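Local coordinates for cytochrome P450 (PDB 6G5O), which belongs to the cytochrome P450 family of haem-thiolate proteins and carries protoporphyrin IX containing iron bound inside a largely helical fold, at residues A228-S232 against I339-L344; E259-F264 against N309-R315; A302-E306 against V317-V321. All coordinates share one frame; numbering follows the deposited sequence.

Contact 1: residues A228-S232 against I339-L344; sequences AVTNS and ILKILL
Val229 spreads its two methyl branches over three residues of the facing helix. The pair is the C-terminal part of the long central helix (223-238) and the L helix (333-350) of the P450 fold. These short segments run nearly parallel, 28° apart, with their axes 10.8 Å from each other. CG1 of Val229 points away from its own backbone N and meets CD2 of Leu343 at 3.8 Å. Val229 CG2 touches Ile339 CG2 at 4.0 Å, where the two side chains cross at about a right angle, and Leu340 CD2 at 4.1 Å. Leu340 reaches in from the flank of its helix. Leu340 CD1 meets Ala228 CB at 4.0 Å. Every touching residue is buried. The side chain of Ala228 also lies about 4 Å from the haem, so this packing backs onto the cofactor. Phe126 and Leu130 of helix 122-139 pack on Leu343 and Ile339.

No hydrogen bond crosses between the segments. OG of Ser232 is set anti to its carbonyl carbon (chi1 -62°) and folds back to donate to Ala228 O at 2.6 Å, while Ser232 N approaches the same oxygen from the opposite face of the carbonyl plane.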
ATOM      1  N   ALA A 228       2.289   1.325  -7.038  1.00 28.62           N
ATOM      2  CA  ALA A 228       3.632   1.884  -6.843  1.00 27.37           C
ATOM      3  C   ALA A 228       4.590   1.449  -7.940  1.00 27.41           C
ATOM      4  O   ALA A 228       5.397   2.240  -8.435  1.00 25.62           O
ATOM      5  CB  ALA A 228       4.198   1.481  -5.474  1.00 26.63           C
ATOM      6  N   VAL A 229       4.561   0.165  -8.275  1.00 29.07           N
ATOM      7  CA  VAL A 229       5.492  -0.362  -9.275  1.00 30.59           C
ATOM      8  C   VAL A 229       5.202   0.256 -10.647  1.00 31.16           C
ATOM      9  O   VAL A 229       6.113   0.698 -11.355  1.00 30.66           O
ATOM     10  CB  VAL A 229       5.443  -1.903  -9.327  1.00 30.46           C
ATOM     11  CG1 VAL A 229       6.128  -2.462 -10.559  1.00 29.83           C
ATOM     12  CG2 VAL A 229       6.105  -2.476  -8.089  1.00 31.20           C
ATOM     13  N   THR A 230       3.920   0.301 -10.985  1.00 31.57           N
ATOM     14  CA  THR A 230       3.470   0.767 -12.293  1.00 34.43           C
ATOM     15  C   THR A 230       3.728   2.280 -12.429  1.00 34.10           C
ATOM     16  O   THR A 230       4.309   2.721 -13.432  1.00 29.96           O
ATOM     17  CB  THR A 230       1.997   0.441 -12.513  1.00 37.26           C
ATOM     18  OG1 THR A 230       1.823  -0.980 -12.440  1.00 40.92           O
ATOM     19  CG2 THR A 230       1.529   0.920 -13.895  1.00 37.01           C
ATOM     20  N   ASN A 231       3.357   3.048 -11.392  1.00 32.52           N
ATOM     21  CA  ASN A 231       3.577   4.484 -11.380  1.00 32.74           C
ATOM     22  C   ASN A 231       5.060   4.866 -11.463  1.00 34.61           C
ATOM     23  O   ASN A 231       5.402   5.884 -12.101  1.00 41.44           O
ATOM     24  CB  ASN A 231       2.889   5.139 -10.191  1.00 33.66           C
ATOM     25  CG  ASN A 231       1.359   5.108 -10.302  1.00 39.40           C
ATOM     26  OD1 ASN A 231       0.832   4.798 -11.359  1.00 41.86           O
ATOM     27  ND2 ASN A 231       0.641   5.396  -9.201  1.00 39.03           N
ATOM     28  N   SER A 232       5.929   4.052 -10.865  1.00 30.52           N
ATOM     29  CA  SER A 232       7.354   4.303 -10.906  1.00 31.95           C
ATOM     30  C   SER A 232       7.936   4.167 -12.312  1.00 35.61           C
ATOM     31  O   SER A 232       8.842   4.918 -12.708  1.00 32.09           O
ATOM     32  CB  SER A 232       8.083   3.367  -9.957  1.00 30.85           C
ATOM     33  OG  SER A 232       7.628   3.618  -8.632  1.00 33.88           O
ATOM     34  N   ILE A 339      11.178  -3.949  -2.512  1.00 25.43           N
ATOM     35  CA  ILE A 339      10.707  -4.146  -3.876  1.00 25.98           C
ATOM     36  C   ILE A 339      11.116  -2.949  -4.727  1.00 27.01           C
ATOM     37  O   ILE A 339      11.711  -3.096  -5.781  1.00 27.21           O
ATOM     38  CB  ILE A 339       9.166  -4.268  -3.932  1.00 23.84           C
ATOM     39  CG1 ILE A 339       8.747  -5.706  -3.589  1.00 23.53           C
ATOM     40  CG2 ILE A 339       8.644  -3.943  -5.311  1.00 25.03           C
ATOM     41  CD1 ILE A 339       7.269  -5.877  -3.382  1.00 23.04           C
ATOM     42  N   LEU A 340      10.776  -1.765  -4.248  1.00 27.60           N
ATOM     43  CA  LEU A 340      10.987  -0.555  -4.998  1.00 28.72           C
ATOM     44  C   LEU A 340      12.454  -0.119  -5.117  1.00 27.87           C
ATOM     45  O   LEU A 340      12.829   0.379  -6.205  1.00 23.95           O
ATOM     46  CB  LEU A 340      10.118   0.562  -4.408  1.00 31.93           C
ATOM     47  CG  LEU A 340       8.623   0.330  -4.548  1.00 31.18           C
ATOM     48  CD1 LEU A 340       7.836   1.331  -3.730  1.00 33.77           C
ATOM     49  CD2 LEU A 340       8.202   0.411  -6.025  1.00 34.77           C
ATOM     50  N   LYS A 341      13.276  -0.311  -4.059  1.00 25.49           N
ATOM     51  CA  LYS A 341      14.719   0.021  -4.152  1.00 26.15           C
ATOM     52  C   LYS A 341      15.376  -0.863  -5.223  1.00 29.25           C
ATOM     53  O   LYS A 341      16.147  -0.352  -6.097  1.00 29.14           O
ATOM     54  CB  LYS A 341      15.482  -0.063  -2.818  1.00 22.74           C
ATOM     55  N   ILE A 342      15.071  -2.167  -5.166  1.00 29.09           N
ATOM     56  CA  ILE A 342      15.609  -3.142  -6.115  1.00 30.18           C
ATOM     57  C   ILE A 342      15.096  -2.941  -7.547  1.00 29.66           C
ATOM     58  O   ILE A 342      15.881  -3.000  -8.488  1.00 26.98           O
ATOM     59  CB  ILE A 342      15.363  -4.590  -5.660  1.00 32.55           C
ATOM     60  CG1 ILE A 342      16.143  -4.859  -4.368  1.00 31.97           C
ATOM     61  CG2 ILE A 342      15.817  -5.611  -6.726  1.00 34.22           C
ATOM     62  CD1 ILE A 342      15.726  -6.166  -3.714  1.00 33.35           C
ATOM     63  N   LEU A 343      13.800  -2.682  -7.700  1.00 26.48           N
ATOM     64  CA  LEU A 343      13.262  -2.354  -9.011  1.00 29.04           C
ATOM     65  C   LEU A 343      13.949  -1.135  -9.634  1.00 31.45           C
ATOM     66  O   LEU A 343      14.425  -1.203 -10.782  1.00 31.39           O
ATOM     67  CB  LEU A 343      11.772  -2.126  -8.958  1.00 28.04           C
ATOM     68  CG  LEU A 343      11.143  -1.741 -10.285  1.00 31.69           C
ATOM     69  CD1 LEU A 343      11.269  -2.841 -11.336  1.00 29.93           C
ATOM     70  CD2 LEU A 343       9.690  -1.356 -10.070  1.00 35.11           C
ATOM     71  N   LEU A 344      14.011  -0.033  -8.880  1.00 33.47           N
ATOM     72  CA  LEU A 344      14.618   1.195  -9.438  1.00 34.00           C
ATOM     73  C   LEU A 344      16.074   0.986  -9.908  1.00 34.75           C
ATOM     74  O   LEU A 344      16.454   1.490 -10.953  1.00 35.66           O
ATOM     75  CB  LEU A 344      14.550   2.370  -8.485  1.00 32.90           C
ATOM     76  CG  LEU A 344      13.190   3.020  -8.155  1.00 33.62           C
ATOM     77  CD1 LEU A 344      13.422   4.201  -7.215  1.00 32.43           C
ATOM     78  CD2 LEU A 344      12.454   3.469  -9.387  1.00 35.45           C
TER

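Contact 2: residues E259-F264 against N309-R315; sequences EMIRYF and NEIVLDR
The guanidinium of Arg315 takes the carboxylate of Glu259 at its edge, and its NH2 lies over one face of the Arg262 guanidinium. The two guanidinium planes are 62° apart. The edge of the Arg262 group also faces Glu259, and Glu310 O lies near its plane. CG1 of Ile311 sits over a face of the Tyr263 ring, 4.1 Å from its centroid, in a CH-pi contact. The edge of that ring meets CE1 of Phe264.

Glu259 is gripped from several directions. Arg315 binds side-on, with NE to Glu259 OE1 at 2.9 Å and NH2 to OE2 at 3.2 Å. Arg262 does the same, with NE to Glu259 OE1 at 2.8 Å and NH2 to OE2 at 3.0 Å. The two NE groups reach OE1 from opposite faces of the carboxylate plane. Glu259 OE2 takes a third donor on its anti side, Val312 N, at 2.8 Å. A bend at chi2 (68°) turns the glutamate head toward the loop. Two positive charges beside it probably keep it ionised.

Glu259 and Arg262 have the spacing of the ExxR motif in the P450 K helix (253-264). With Arg315, from the loop between helix 295-298 and helix 333-350, they correspond to the family's Glu-Arg-Arg triad. Further bonds fix the arginines: Arg262 NH1 to Asn299 O, and Arg315 NH1 to Glu306 O. The hydroxyl of Tyr263 bonds to Leu6 N.

Beside this charged cluster the contact turns apolar. CD1 of Ile311 meets CD2 of Tyr263 at 3.6 Å and CZ of Phe264 at 4.0 Å. Met260 CE touches Leu313 CD1, and Met260 also packs on Tyr235 of helix 223-238.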
ATOM      1  N   GLU A 259      10.212   9.250  -1.745  1.00 28.15           N
ATOM      2  CA  GLU A 259       9.608  10.358  -2.436  1.00 28.28           C
ATOM      3  C   GLU A 259       8.506   9.863  -3.369  1.00 26.57           C
ATOM      4  O   GLU A 259       7.481  10.522  -3.539  1.00 28.29           O
ATOM      5  CB  GLU A 259      10.675  11.170  -3.209  1.00 29.60           C
ATOM      6  CG  GLU A 259      10.122  12.245  -4.137  1.00 27.83           C
ATOM      7  CD  GLU A 259       9.478  13.396  -3.437  1.00 29.23           C
ATOM      8  OE1 GLU A 259       9.221  13.323  -2.208  1.00 33.96           O
ATOM      9  OE2 GLU A 259       9.248  14.419  -4.110  1.00 26.25           O
ATOM     10  N   MET A 260       8.730   8.718  -3.998  1.00 28.01           N
ATOM     11  CA  MET A 260       7.691   8.091  -4.786  1.00 28.32           C
ATOM     12  C   MET A 260       6.475   7.663  -3.937  1.00 26.65           C
ATOM     13  O   MET A 260       5.353   7.876  -4.342  1.00 25.22           O
ATOM     14  CB  MET A 260       8.282   6.964  -5.575  1.00 32.93           C
ATOM     15  CG  MET A 260       9.074   7.543  -6.736  1.00 37.10           C
ATOM     16  SD  MET A 260       9.598   6.289  -7.867  1.00 41.37           S
ATOM     17  CE  MET A 260      10.872   7.221  -8.761  1.00 45.77           C
ATOM     18  N   ILE A 261       6.688   7.126  -2.756  1.00 22.77           N
ATOM     19  CA  ILE A 261       5.549   6.825  -1.908  1.00 23.71           C
ATOM     20  C   ILE A 261       4.762   8.078  -1.544  1.00 21.74           C
ATOM     21  O   ILE A 261       3.558   8.058  -1.517  1.00 23.41           O
ATOM     22  CB  ILE A 261       5.963   6.057  -0.632  1.00 22.94           C
ATOM     23  CG1 ILE A 261       6.515   4.669  -1.004  1.00 22.91           C
ATOM     24  CG2 ILE A 261       4.788   5.929   0.321  1.00 22.99           C
ATOM     25  CD1 ILE A 261       5.610   3.850  -1.899  1.00 22.94           C
ATOM     26  N   ARG A 262       5.433   9.164  -1.243  1.00 22.56           N
ATOM     27  CA  ARG A 262       4.765  10.439  -0.933  1.00 24.08           C
ATOM     28  C   ARG A 262       3.851  10.928  -2.074  1.00 24.06           C
ATOM     29  O   ARG A 262       2.664  11.247  -1.889  1.00 21.66           O
ATOM     30  CB  ARG A 262       5.813  11.552  -0.677  1.00 24.43           C
ATOM     31  CG  ARG A 262       5.213  12.886  -0.241  1.00 24.07           C
ATOM     32  CD  ARG A 262       6.224  14.028  -0.305  1.00 24.68           C
ATOM     33  NE  ARG A 262       6.653  14.337  -1.680  1.00 24.70           N
ATOM     34  CZ  ARG A 262       5.963  15.104  -2.508  1.00 22.77           C
ATOM     35  NH1 ARG A 262       4.823  15.650  -2.111  1.00 24.17           N
ATOM     36  NH2 ARG A 262       6.398  15.296  -3.735  1.00 23.20           N
ATOM     37  N   TYR A 263       4.472  11.040  -3.237  1.00 24.30           N
ATOM     38  CA  TYR A 263       3.852  11.625  -4.369  1.00 26.83           C
ATOM     39  C   TYR A 263       2.760  10.720  -4.886  1.00 27.19           C
ATOM     40  O   TYR A 263       1.662  11.195  -5.133  1.00 25.88           O
ATOM     41  CB  TYR A 263       4.859  11.899  -5.479  1.00 29.47           C
ATOM     42  CG  TYR A 263       4.228  12.512  -6.707  1.00 31.06           C
ATOM     43  CD1 TYR A 263       3.947  13.862  -6.765  1.00 32.43           C
ATOM     44  CD2 TYR A 263       3.969  11.739  -7.836  1.00 34.66           C
ATOM     45  CE1 TYR A 263       3.383  14.429  -7.912  1.00 33.88           C
ATOM     46  CE2 TYR A 263       3.420  12.282  -8.989  1.00 32.85           C
ATOM     47  CZ  TYR A 263       3.114  13.632  -9.011  1.00 35.61           C
ATOM     48  OH  TYR A 263       2.548  14.183 -10.132  1.00 38.82           O
ATOM     49  N   PHE A 264       3.038   9.431  -5.067  1.00 25.26           N
ATOM     50  CA  PHE A 264       1.981   8.513  -5.539  1.00 25.61           C
ATOM     51  C   PHE A 264       0.913   8.152  -4.509  1.00 25.19           C
ATOM     52  O   PHE A 264      -0.230   7.924  -4.870  1.00 27.10           O
ATOM     53  CB  PHE A 264       2.568   7.262  -6.091  1.00 25.82           C
ATOM     54  CG  PHE A 264       3.467   7.492  -7.263  1.00 29.46           C
ATOM     55  CD1 PHE A 264       3.079   8.299  -8.311  1.00 30.45           C
ATOM     56  CD2 PHE A 264       4.669   6.847  -7.351  1.00 30.95           C
ATOM     57  CE1 PHE A 264       3.897   8.501  -9.405  1.00 31.24           C
ATOM     58  CE2 PHE A 264       5.482   7.055  -8.454  1.00 30.90           C
ATOM     59  CZ  PHE A 264       5.113   7.895  -9.452  1.00 30.20           C
ATOM     60  N   ASN A 309       4.132  19.231  -5.734  1.00 31.40           N
ATOM     61  CA  ASN A 309       3.497  18.578  -6.870  1.00 34.06           C
ATOM     62  C   ASN A 309       4.516  18.107  -7.874  1.00 34.33           C
ATOM     63  O   ASN A 309       4.197  17.789  -9.005  1.00 35.82           O
ATOM     64  CB  ASN A 309       2.379  19.460  -7.454  1.00 34.86           C
ATOM     65  CG  ASN A 309       1.266  19.703  -6.426  1.00 38.78           C
ATOM     66  OD1 ASN A 309       0.822  20.820  -6.203  1.00 41.69           O
ATOM     67  ND2 ASN A 309       0.875  18.651  -5.738  1.00 39.18           N
ATOM     68  N   GLU A 310       5.753  17.998  -7.419  1.00 35.10           N
ATOM     69  CA  GLU A 310       6.842  17.439  -8.193  1.00 39.53           C
ATOM     70  C   GLU A 310       7.472  16.303  -7.387  1.00 36.54           C
ATOM     71  O   GLU A 310       7.343  16.233  -6.155  1.00 34.96           O
ATOM     72  CB  GLU A 310       7.956  18.490  -8.424  1.00 46.85           C
ATOM     73  CG  GLU A 310       7.704  19.501  -9.535  1.00 58.52           C
ATOM     74  CD  GLU A 310       8.792  20.584  -9.640  1.00 62.74           C
ATOM     75  OE1 GLU A 310       8.465  21.702 -10.121  1.00 64.06           O
ATOM     76  OE2 GLU A 310       9.969  20.327  -9.259  1.00 63.73           O
ATOM     77  N   ILE A 311       8.174  15.442  -8.111  1.00 32.98           N
ATOM     78  CA  ILE A 311       9.031  14.467  -7.520  1.00 34.25           C
ATOM     79  C   ILE A 311      10.433  15.074  -7.422  1.00 38.15           C
ATOM     80  O   ILE A 311      11.084  15.300  -8.446  1.00 36.29           O
ATOM     81  CB  ILE A 311       8.987  13.154  -8.322  1.00 33.78           C
ATOM     82  CG1 ILE A 311       7.680  12.411  -7.935  1.00 38.21           C
ATOM     83  CG2 ILE A 311      10.217  12.284  -8.043  1.00 33.20           C
ATOM     84  CD1 ILE A 311       7.413  11.122  -8.695  1.00 39.59           C
ATOM     85  N   VAL A 312      10.868  15.344  -6.191  1.00 35.96           N
ATOM     86  CA  VAL A 312      12.238  15.739  -5.906  1.00 36.24           C
ATOM     87  C   VAL A 312      12.983  14.477  -5.489  1.00 36.18           C
ATOM     88  O   VAL A 312      12.877  14.006  -4.328  1.00 34.66           O
ATOM     89  CB  VAL A 312      12.319  16.783  -4.765  1.00 39.23           C
ATOM     90  CG1 VAL A 312      13.777  17.092  -4.395  1.00 38.00           C
ATOM     91  CG2 VAL A 312      11.574  18.045  -5.133  1.00 36.10           C
ATOM     92  N   LEU A 313      13.763  13.958  -6.425  1.00 32.93           N
ATOM     93  CA  LEU A 313      14.281  12.606  -6.371  1.00 34.17           C
ATOM     94  C   LEU A 313      15.128  12.300  -5.152  1.00 32.10           C
ATOM     95  O   LEU A 313      15.155  11.162  -4.691  1.00 31.88           O
ATOM     96  CB  LEU A 313      15.090  12.325  -7.648  1.00 35.22           C
ATOM     97  CG  LEU A 313      15.261  10.862  -8.046  1.00 36.60           C
ATOM     98  CD1 LEU A 313      13.905  10.203  -8.271  1.00 39.32           C
ATOM     99  CD2 LEU A 313      16.045  10.752  -9.336  1.00 36.30           C
ATOM    100  N   ASP A 314      15.820  13.296  -4.633  1.00 30.93           N
ATOM    101  CA  ASP A 314      16.721  13.074  -3.499  1.00 33.21           C
ATOM    102  C   ASP A 314      16.242  13.782  -2.224  1.00 29.93           C
ATOM    103  O   ASP A 314      17.037  14.087  -1.351  1.00 29.88           O
ATOM    104  CB  ASP A 314      18.148  13.533  -3.879  1.00 36.25           C
ATOM    105  CG  ASP A 314      18.207  15.044  -4.329  1.00 42.69           C
ATOM    106  OD1 ASP A 314      17.173  15.772  -4.252  1.00 41.24           O
ATOM    107  OD2 ASP A 314      19.287  15.500  -4.793  1.00 43.76           O
ATOM    108  N   ARG A 315      14.948  14.038  -2.108  1.00 28.96           N
ATOM    109  CA  ARG A 315      14.431  14.823  -0.984  1.00 28.79           C
ATOM    110  C   ARG A 315      14.897  14.210   0.344  1.00 28.83           C
ATOM    111  O   ARG A 315      14.589  13.058   0.618  1.00 29.80           O
ATOM    112  CB  ARG A 315      12.884  14.846  -1.049  1.00 28.38           C
ATOM    113  CG  ARG A 315      12.186  15.762  -0.066  1.00 28.68           C
ATOM    114  CD  ARG A 315      10.662  15.575  -0.075  1.00 30.73           C
ATOM    115  NE  ARG A 315      10.033  15.939  -1.369  1.00 31.59           N
ATOM    116  CZ  ARG A 315       9.615  17.156  -1.705  1.00 31.26           C
ATOM    117  NH1 ARG A 315       9.776  18.173  -0.899  1.00 29.63           N
ATOM    118  NH2 ARG A 315       9.055  17.353  -2.894  1.00 33.66           N
TER

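Contact 3: residues A302-E306 against V317-V321; sequences AAVFE and VNPHV
Phe305 stretches from its loop toward the turn at Pro319, and its ring does most of the touching. From CB, the chi1 of -52° sets CG beside the backbone N and sends the ring at the other segment. Along one side of the ring, CD2 packs on CD of Arg262. The next atom, CE2 of Phe305, comes 3.7 Å from Asn318 OD1 and 3.8 Å from Pro319 CD. The ring and the Asn318 amide stand 84° apart, close to perpendicular. At the tip, CZ of Phe305 meets His320 CA at 3.9 Å, and here the backbone carbon lies at the ring edge.

The faces are used as well. CG1 of Val304 lies 3.7 Å above one face, offset toward the rim. Arg262 is on the opposite face and makes a cation-pi interaction. Val304 CG1 also touches Pro319 CG at 3.9 Å as the two side chains slide past each other.

Pro319 is the centre of an inverse gamma turn, closed by a weak bond from His320 N to Asn318 O at 3.0 Å. The imidazole of His320 leads away from Phe305, and its NE2 bonds to Glu258 OE1. No hydrogen bond links the two segments.

Both segments belong to the long irregular region between helix 295-298 and helix 333-350, which includes the meander of the P450 fold. The contact folds this region back on itself. Helix 253-264 packs on it through Arg262 and Ile261, and helix 35-43 touches it with His35 and Arg39.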
ATOM      1  N   ALA A 302       1.283  22.183   1.189  1.00 32.96           N
ATOM      2  CA  ALA A 302       2.340  23.115   0.811  1.00 32.65           C
ATOM      3  C   ALA A 302       2.940  23.855   2.002  1.00 32.24           C
ATOM      4  O   ALA A 302       3.953  24.512   1.838  1.00 29.59           O
ATOM      5  CB  ALA A 302       1.858  24.093  -0.230  1.00 30.40           C
ATOM      6  N   ALA A 303       2.346  23.717   3.193  1.00 30.62           N
ATOM      7  CA  ALA A 303       2.985  24.195   4.419  1.00 32.17           C
ATOM      8  C   ALA A 303       4.097  23.249   4.893  1.00 34.08           C
ATOM      9  O   ALA A 303       4.855  23.616   5.808  1.00 36.92           O
ATOM     10  CB  ALA A 303       1.952  24.387   5.539  1.00 31.01           C
ATOM     11  N   VAL A 304       4.195  22.046   4.293  1.00 33.30           N
ATOM     12  CA  VAL A 304       5.146  21.029   4.748  1.00 29.26           C
ATOM     13  C   VAL A 304       6.172  20.628   3.726  1.00 26.49           C
ATOM     14  O   VAL A 304       7.304  20.401   4.075  1.00 24.96           O
ATOM     15  CB  VAL A 304       4.414  19.755   5.222  1.00 32.56           C
ATOM     16  CG1 VAL A 304       5.420  18.705   5.674  1.00 32.87           C
ATOM     17  CG2 VAL A 304       3.437  20.068   6.361  1.00 32.60           C
ATOM     18  N   PHE A 305       5.786  20.490   2.465  1.00 26.62           N
ATOM     19  CA  PHE A 305       6.692  20.044   1.433  1.00 25.03           C
ATOM     20  C   PHE A 305       6.954  21.168   0.433  1.00 29.66           C
ATOM     21  O   PHE A 305       6.041  21.752  -0.127  1.00 31.81           O
ATOM     22  CB  PHE A 305       6.134  18.807   0.692  1.00 26.36           C
ATOM     23  CG  PHE A 305       5.709  17.656   1.606  1.00 24.26           C
ATOM     24  CD1 PHE A 305       4.429  17.615   2.155  1.00 25.48           C
ATOM     25  CD2 PHE A 305       6.591  16.675   1.950  1.00 23.46           C
ATOM     26  CE1 PHE A 305       4.013  16.571   2.995  1.00 25.22           C
ATOM     27  CE2 PHE A 305       6.212  15.645   2.818  1.00 24.83           C
ATOM     28  CZ  PHE A 305       4.919  15.574   3.331  1.00 24.26           C
ATOM     29  N   GLU A 306       8.220  21.499   0.250  1.00 30.44           N
ATOM     30  CA  GLU A 306       8.639  22.328  -0.865  1.00 34.58           C
ATOM     31  C   GLU A 306       8.401  21.579  -2.164  1.00 31.38           C
ATOM     32  O   GLU A 306       8.648  20.401  -2.218  1.00 39.53           O
ATOM     33  CB  GLU A 306      10.156  22.660  -0.743  1.00 37.15           C
ATOM     34  CG  GLU A 306      10.631  23.928  -1.494  1.00 39.78           C
ATOM     35  CD  GLU A 306      10.058  25.221  -0.890  1.00 39.01           C
ATOM     36  OE1 GLU A 306       9.868  25.288   0.348  1.00 36.68           O
ATOM     37  OE2 GLU A 306       9.785  26.166  -1.653  1.00 40.76           O
ATOM     38  N   VAL A 317      14.327  15.942   3.429  1.00 25.43           N
ATOM     39  CA  VAL A 317      13.285  16.294   4.403  1.00 28.34           C
ATOM     40  C   VAL A 317      11.926  15.815   3.893  1.00 27.15           C
ATOM     41  O   VAL A 317      11.308  16.488   3.085  1.00 26.87           O
ATOM     42  CB  VAL A 317      13.229  17.822   4.699  1.00 26.61           C
ATOM     43  CG1 VAL A 317      12.200  18.119   5.781  1.00 27.14           C
ATOM     44  CG2 VAL A 317      14.619  18.331   5.156  1.00 29.16           C
ATOM     45  N   ASN A 318      11.449  14.678   4.386  1.00 26.81           N
ATOM     46  CA  ASN A 318      10.261  14.040   3.789  1.00 24.78           C
ATOM     47  C   ASN A 318       9.475  13.306   4.854  1.00 23.59           C
ATOM     48  O   ASN A 318       9.503  12.071   4.903  1.00 26.08           O
ATOM     49  CB  ASN A 318      10.720  13.076   2.660  1.00 24.65           C
ATOM     50  CG  ASN A 318       9.581  12.478   1.877  1.00 23.04           C
ATOM     51  OD1 ASN A 318       8.416  12.800   2.116  1.00 22.74           O
ATOM     52  ND2 ASN A 318       9.904  11.603   0.938  1.00 22.53           N
ATOM     53  N   PRO A 319       8.753  14.058   5.709  1.00 24.31           N
ATOM     54  CA  PRO A 319       7.882  13.483   6.748  1.00 24.05           C
ATOM     55  C   PRO A 319       6.528  13.028   6.182  1.00 23.98           C
ATOM     56  O   PRO A 319       5.499  13.377   6.724  1.00 24.23           O
ATOM     57  CB  PRO A 319       7.708  14.639   7.735  1.00 22.36           C
ATOM     58  CG  PRO A 319       7.717  15.844   6.860  1.00 23.34           C
ATOM     59  CD  PRO A 319       8.672  15.543   5.709  1.00 24.11           C
ATOM     60  N   HIS A 320       6.547  12.243   5.090  1.00 24.78           N
ATOM     61  CA  HIS A 320       5.304  11.823   4.451  1.00 23.86           C
ATOM     62  C   HIS A 320       4.520  10.797   5.276  1.00 24.65           C
ATOM     63  O   HIS A 320       5.059  10.110   6.132  1.00 25.26           O
ATOM     64  CB  HIS A 320       5.591  11.258   3.067  1.00 26.52           C
ATOM     65  CG  HIS A 320       6.205   9.906   3.091  1.00 28.63           C
ATOM     66  ND1 HIS A 320       5.448   8.756   3.198  1.00 28.65           N
ATOM     67  CD2 HIS A 320       7.505   9.510   3.018  1.00 30.31           C
ATOM     68  CE1 HIS A 320       6.264   7.708   3.205  1.00 31.06           C
ATOM     69  NE2 HIS A 320       7.512   8.135   3.085  1.00 27.84           N
ATOM     70  N   VAL A 321       3.249  10.670   4.966  1.00 24.58           N
ATOM     71  CA  VAL A 321       2.382   9.738   5.641  1.00 24.14           C
ATOM     72  C   VAL A 321       1.782   8.707   4.661  1.00 23.66           C
ATOM     73  O   VAL A 321       0.733   8.140   4.930  1.00 21.15           O
ATOM     74  CB  VAL A 321       1.276  10.511   6.414  1.00 24.51           C
ATOM     75  CG1 VAL A 321       1.848  11.186   7.626  1.00 24.67           C
ATOM     76  CG2 VAL A 321       0.625  11.554   5.543  1.00 25.95           C
TER

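Overall arrangement
Contacts 1 and 2 are buried, while contact 3 lies nearer the surface. Contact 1 joins two regular helices by aliphatic packing. Contact 2 joins a helix to a loop and adds a salt-bridge network to its apolar part. Contact 3 joins two parts of one irregular region around an aromatic ring. Contacts 2 and 3 share that region and alternate along the chain. They touch through the arginines of contact 2. Contact 2 also touches contact 1, through Met260 on Ser232 and Ile261 on Leu340. Contacts 1 and 3 do not touch, and helix 253-264 stands between them.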